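Local coordinates for protein N-acylethanolamine-hydrolyzing acid amidase subunit beta (PDB 6DY3) that probably breaks down bioactive fatty acid amides such as N-palmitoylethanolamine to ethanolamine and free fatty acid, as the beta subunit of an autocatalytically cleaved Ntn-type amidase, at residues B[58-61]-B[62-66]; B[104-107]-B[108-112]. All blocks are in the same frame, centred on the assembly; numbering follows the deposited sequence.

Contact 1 (B[58-61]-B[62-66])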
ATOM      1  N   GLY B  58       2.449  -1.960  -4.989  1.00 32.28           N
ATOM      2  CA  GLY B  58       2.410  -2.083  -6.432  1.00 32.59           C
ATOM      3  C   GLY B  58       3.786  -2.152  -7.053  1.00 35.31           C
ATOM      4  O   GLY B  58       4.810  -1.998  -6.383  1.00 32.89           O
ATOM      5  N   GLN B  59       3.789  -2.372  -8.368  1.00 43.55           N
ATOM      6  CA  GLN B  59       5.017  -2.638  -9.101  1.00 42.64           C
ATOM      7  C   GLN B  59       4.890  -2.148 -10.536  1.00 41.04           C
ATOM      8  O   GLN B  59       3.873  -2.378 -11.198  1.00 37.65           O
ATOM      9  CB  GLN B  59       5.341  -4.137  -9.100  1.00 40.11           C
ATOM     10  CG  GLN B  59       6.629  -4.494  -9.814  1.00 41.32           C
ATOM     11  CD  GLN B  59       6.814  -5.989  -9.951  1.00 42.86           C
ATOM     12  OE1 GLN B  59       7.736  -6.563  -9.374  1.00 44.47           O
ATOM     13  NE2 GLN B  59       5.944  -6.631 -10.729  1.00 42.77           N
ATOM     14  N   ARG B  60       5.938  -1.478 -11.012  1.00 40.96           N
ATOM     15  CA  ARG B  60       6.092  -1.194 -12.430  1.00 42.52           C
ATOM     16  C   ARG B  60       7.012  -2.272 -12.999  1.00 40.83           C
ATOM     17  O   ARG B  60       8.239  -2.168 -12.853  1.00 40.62           O
ATOM     18  CB  ARG B  60       6.689   0.198 -12.638  1.00 44.22           C
ATOM     19  CG  ARG B  60       6.919   0.592 -14.082  1.00 45.96           C
ATOM     20  CD  ARG B  60       5.693   1.237 -14.691  1.00 48.16           C
ATOM     21  NE  ARG B  60       6.024   2.026 -15.875  1.00 50.11           N
ATOM     22  CZ  ARG B  60       5.139   2.713 -16.589  1.00 51.02           C
ATOM     23  NH1 ARG B  60       3.857   2.716 -16.242  1.00 52.66           N
ATOM     24  NH2 ARG B  60       5.535   3.400 -17.652  1.00 51.17           N
ATOM     25  N   PRO B  61       6.489  -3.310 -13.650  1.00 41.45           N
ATOM     26  CA  PRO B  61       7.319  -4.487 -13.939  1.00 42.49           C
ATOM     27  C   PRO B  61       8.601  -4.125 -14.675  1.00 43.79           C
ATOM     28  O   PRO B  61       8.599  -3.338 -15.624  1.00 44.64           O
ATOM     29  CB  PRO B  61       6.398  -5.375 -14.785  1.00 43.65           C
ATOM     30  CG  PRO B  61       5.324  -4.461 -15.281  1.00 43.64           C
ATOM     31  CD  PRO B  61       5.141  -3.432 -14.226  1.00 41.86           C
ATOM     32  N   GLY B  62       9.711  -4.686 -14.203  1.00 44.12           N
ATOM     33  CA  GLY B  62      11.007  -4.434 -14.785  1.00 44.88           C
ATOM     34  C   GLY B  62      11.683  -3.158 -14.332  1.00 46.57           C
ATOM     35  O   GLY B  62      12.869  -2.971 -14.624  1.00 45.13           O
ATOM     36  N   GLU B  63      10.983  -2.273 -13.624  1.00 55.49           N
ATOM     37  CA  GLU B  63      11.519  -0.951 -13.313  1.00 59.93           C
ATOM     38  C   GLU B  63      11.594  -0.694 -11.816  1.00 53.39           C
ATOM     39  O   GLU B  63      12.685  -0.424 -11.302  1.00 55.20           O
ATOM     40  CB  GLU B  63      10.680   0.121 -14.019  1.00 64.55           C
ATOM     41  CG  GLU B  63      10.657  -0.037 -15.541  1.00 67.97           C
ATOM     42  CD  GLU B  63      12.013   0.245 -16.195  1.00 71.44           C
ATOM     43  OE1 GLU B  63      12.935   0.725 -15.502  1.00 71.63           O
ATOM     44  OE2 GLU B  63      12.157  -0.020 -17.409  1.00 74.93           O
ATOM     45  N   TYR B  64      10.476  -0.742 -11.097  1.00 39.82           N
ATOM     46  CA  TYR B  64      10.508  -0.478  -9.666  1.00 35.67           C
ATOM     47  C   TYR B  64       9.237  -1.006  -9.018  1.00 33.56           C
ATOM     48  O   TYR B  64       8.232  -1.268  -9.686  1.00 29.40           O
ATOM     49  CB  TYR B  64      10.649   1.018  -9.373  1.00 34.10           C
ATOM     50  CG  TYR B  64       9.481   1.842  -9.861  1.00 37.03           C
ATOM     51  CD1 TYR B  64       8.439   2.174  -9.005  1.00 36.83           C
ATOM     52  CD2 TYR B  64       9.416   2.289 -11.171  1.00 39.45           C
ATOM     53  CE1 TYR B  64       7.371   2.929  -9.438  1.00 34.32           C
ATOM     54  CE2 TYR B  64       8.349   3.046 -11.613  1.00 39.95           C
ATOM     55  CZ  TYR B  64       7.330   3.362 -10.742  1.00 37.97           C
ATOM     56  OH  TYR B  64       6.266   4.114 -11.180  1.00 40.98           O
ATOM     57  N   SER B  65       9.295  -1.133  -7.695  1.00 32.73           N
ATOM     58  CA  SER B  65       8.141  -1.485  -6.887  1.00 33.76           C
ATOM     59  C   SER B  65       8.031  -0.500  -5.730  1.00 35.27           C
ATOM     60  O   SER B  65       9.011   0.133  -5.329  1.00 31.40           O
ATOM     61  CB  SER B  65       8.230  -2.935  -6.368  1.00 33.15           C
ATOM     62  OG  SER B  65       9.403  -3.135  -5.607  1.00 34.61           O
ATOM     63  N   VAL B  66       6.815  -0.363  -5.202  1.00 37.10           N
ATOM     64  CA  VAL B  66       6.533   0.625  -4.170  1.00 35.91           C
ATOM     65  C   VAL B  66       5.542   0.043  -3.172  1.00 32.03           C
ATOM     66  O   VAL B  66       4.673  -0.760  -3.525  1.00 28.85           O
ATOM     67  CB  VAL B  66       5.996   1.942  -4.769  1.00 31.75           C
ATOM     68  CG1 VAL B  66       4.735   1.688  -5.556  1.00 28.39           C
ATOM     69  CG2 VAL B  66       5.746   2.955  -3.672  1.00 35.82           C
TER
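Gly58 and Val66 pair through two nearly straight backbone hydrogen bonds, Gly58 N to Val66 O (2.9 Å) and Val66 N to Gly58 O (2.8 Å), in an antiparallel beta hairpin. Nearer the turn, Arg60 N donates to Tyr64 O (2.7 Å), while Arg60 O takes two donors, Glu63 N (2.9 Å) and Tyr64 N (3.2 Å); two residues facing one make a classic beta bulge. Gly62 turns the chain at positive phi (82°), which favours glycine. Arg60 CB sits over one face of the Tyr64 ring, a CH-pi contact 3.8 Å from the centroid, offset toward the rim; the long arginine brings NH1 to weak bonds with Leu100 O and Glu101 O. Tyr64 carries CG between N and carbonyl carbon (chi1 63°), which lays the ring against the arginine's aliphatic base, and its OH bonds to Gln103 O. A leucine at Tyr64 would probably leave Gln103 O without this donor and Arg60 CB without its aromatic cover. On the Gln59 side, Ser65 OG bonds to His15 ND1. The hairpin lies within the antiparallel sheet between strands 41-49 and 122-127; helices 92-102 and 106-113 cover the Tyr64 and Val66 side, and helix 222-226 meets Gln59 and Pro61.

Contact 2 (B[104-107]-B[108-112])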
ATOM      1  N   ALA B 104       8.188   6.047 -15.328  1.00 56.75           N
ATOM      2  CA  ALA B 104       8.661   4.804 -15.925  1.00 55.30           C
ATOM      3  C   ALA B 104       9.870   4.200 -15.221  1.00 55.53           C
ATOM      4  O   ALA B 104      10.056   2.978 -15.283  1.00 55.99           O
ATOM      5  CB  ALA B 104       9.008   5.037 -17.396  1.00 54.25           C
ATOM      6  N   THR B 105      10.700   5.005 -14.562  1.00 53.50           N
ATOM      7  CA  THR B 105      11.935   4.513 -13.969  1.00 50.46           C
ATOM      8  C   THR B 105      11.944   4.746 -12.462  1.00 46.26           C
ATOM      9  O   THR B 105      11.228   5.599 -11.932  1.00 42.86           O
ATOM     10  CB  THR B 105      13.164   5.183 -14.603  1.00 50.06           C
ATOM     11  OG1 THR B 105      13.114   6.598 -14.386  1.00 49.09           O
ATOM     12  CG2 THR B 105      13.209   4.903 -16.094  1.00 50.47           C
ATOM     13  N   TYR B 106      12.782   3.962 -11.778  1.00 48.94           N
ATOM     14  CA  TYR B 106      12.952   4.111 -10.337  1.00 45.33           C
ATOM     15  C   TYR B 106      13.261   5.556  -9.976  1.00 48.30           C
ATOM     16  O   TYR B 106      12.650   6.129  -9.067  1.00 51.16           O
ATOM     17  CB  TYR B 106      14.066   3.181  -9.850  1.00 41.84           C
ATOM     18  CG  TYR B 106      14.556   3.453  -8.443  1.00 43.85           C
ATOM     19  CD1 TYR B 106      14.035   2.755  -7.356  1.00 43.04           C
ATOM     20  CD2 TYR B 106      15.548   4.393  -8.198  1.00 44.26           C
ATOM     21  CE1 TYR B 106      14.483   2.996  -6.070  1.00 41.41           C
ATOM     22  CE2 TYR B 106      16.002   4.641  -6.912  1.00 41.10           C
ATOM     23  CZ  TYR B 106      15.468   3.942  -5.852  1.00 41.30           C
ATOM     24  OH  TYR B 106      15.921   4.183  -4.568  1.00 39.82           O
ATOM     25  N   THR B 107      14.212   6.165 -10.682  1.00 50.14           N
ATOM     26  CA  THR B 107      14.604   7.534 -10.364  1.00 53.58           C
ATOM     27  C   THR B 107      13.440   8.499 -10.548  1.00 51.91           C
ATOM     28  O   THR B 107      13.283   9.449  -9.773  1.00 47.98           O
ATOM     29  CB  THR B 107      15.789   7.952 -11.231  1.00 57.97           C
ATOM     30  OG1 THR B 107      16.829   6.973 -11.117  1.00 59.01           O
ATOM     31  CG2 THR B 107      16.323   9.309 -10.788  1.00 58.11           C
ATOM     32  N   GLU B 108      12.623   8.285 -11.582  1.00 55.72           N
ATOM     33  CA  GLU B 108      11.469   9.151 -11.795  1.00 59.18           C
ATOM     34  C   GLU B 108      10.445   8.985 -10.681  1.00 57.19           C
ATOM     35  O   GLU B 108       9.865   9.971 -10.208  1.00 55.80           O
ATOM     36  CB  GLU B 108      10.834   8.858 -13.153  1.00 62.27           C
ATOM     37  CG  GLU B 108      11.611   9.413 -14.331  1.00 67.01           C
ATOM     38  CD  GLU B 108      11.061   8.954 -15.671  1.00 69.59           C
ATOM     39  OE1 GLU B 108      10.651   7.780 -15.788  1.00 67.54           O
ATOM     40  OE2 GLU B 108      11.028   9.778 -16.607  1.00 73.57           O
ATOM     41  N   ALA B 109      10.217   7.747 -10.241  1.00 55.95           N
ATOM     42  CA  ALA B 109       9.241   7.508  -9.185  1.00 52.60           C
ATOM     43  C   ALA B 109       9.703   8.100  -7.859  1.00 49.03           C
ATOM     44  O   ALA B 109       8.898   8.680  -7.121  1.00 50.61           O
ATOM     45  CB  ALA B 109       8.983   6.008  -9.044  1.00 50.57           C
ATOM     46  N   VAL B 110      10.994   7.965  -7.537  1.00 42.53           N
ATOM     47  CA  VAL B 110      11.499   8.488  -6.270  1.00 41.61           C
ATOM     48  C   VAL B 110      11.342  10.002  -6.209  1.00 48.04           C
ATOM     49  O   VAL B 110      10.977  10.562  -5.167  1.00 47.81           O
ATOM     50  CB  VAL B 110      12.967   8.063  -6.068  1.00 39.99           C
ATOM     51  CG1 VAL B 110      13.561   8.731  -4.829  1.00 38.87           C
ATOM     52  CG2 VAL B 110      13.070   6.551  -5.945  1.00 39.84           C
ATOM     53  N   ASP B 111      11.610  10.693  -7.314  1.00 56.98           N
ATOM     54  CA  ASP B 111      11.467  12.144  -7.306  1.00 61.65           C
ATOM     55  C   ASP B 111      10.007  12.557  -7.168  1.00 53.75           C
ATOM     56  O   ASP B 111       9.693  13.511  -6.446  1.00 56.51           O
ATOM     57  CB  ASP B 111      12.082  12.735  -8.575  1.00 69.72           C
ATOM     58  CG  ASP B 111      13.600  12.660  -8.572  1.00 77.03           C
ATOM     59  OD1 ASP B 111      14.189  12.700  -7.470  1.00 78.70           O
ATOM     60  OD2 ASP B 111      14.202  12.558  -9.663  1.00 81.04           O
ATOM     61  N   ALA B 112       9.098  11.832  -7.825  1.00 43.10           N
ATOM     62  CA  ALA B 112       7.678  12.147  -7.719  1.00 38.75           C
ATOM     63  C   ALA B 112       7.199  12.026  -6.279  1.00 40.13           C
ATOM     64  O   ALA B 112       6.429  12.867  -5.801  1.00 40.38           O
ATOM     65  CB  ALA B 112       6.869  11.232  -8.635  1.00 39.11           C
TER
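Thr105 O accepts from Ala109 N at 2.9 Å and Tyr106 O from Val110 N at 2.9 Å, the i to i+4 pattern that opens helix 106-113. Thr105 is its N-cap, and with Glu108 it forms a capping box: Thr105 OG1 accepts a weak bond from Glu108 N at 3.3 Å, and the glutamate side chain, extended beyond CG, reaches back. There Glu108 OE1 gathers three weak bonds, from Ala104 N and Thr105 N, each at 3.0 Å, and from Thr105 OG1 at 3.1 Å. Threonine suits the cap because its short side chain reaches an early amide of the helix; glutamate is long enough to reach the amides of the cap residue and of Ala104 before it, and its negative charge would probably be favoured by the helix dipole at this end. The next bond of the series joins Asp111 N and Thr107 O. Tyr106 and Val110 lie on the apolar side, packing on Val126 and Val135 of strands 122-127 and 134-139. With CG1 anti to the backbone N (chi1 174°), Val110 turns its CG2 methyl to the ring. The resulting CH-pi contact places Val110 CG2 over one face of Tyr106, 3.6 Å from the ring centroid.

Contact 1 closes before contact 2 opens along the chain, with helices 76-89 and 92-102 between them, yet their centres are only about 10 Å apart. Both belong to the part of the beta subunit related to choloylglycine hydrolases. The hairpin of contact 1 supplies two central strands of an antiparallel sheet, and the helix begun in contact 2 rests on one side of that sheet. Tyr64 joins them: its CE1 meets Ala109 CB at 3.5 Å, and its CD2 lies near the backbone leading from Thr105 to Tyr106. The capped helix start is thus seated on the hairpin, joining sheet and helix in the layered alpha/beta architecture of the Ntn-hydrolase clan.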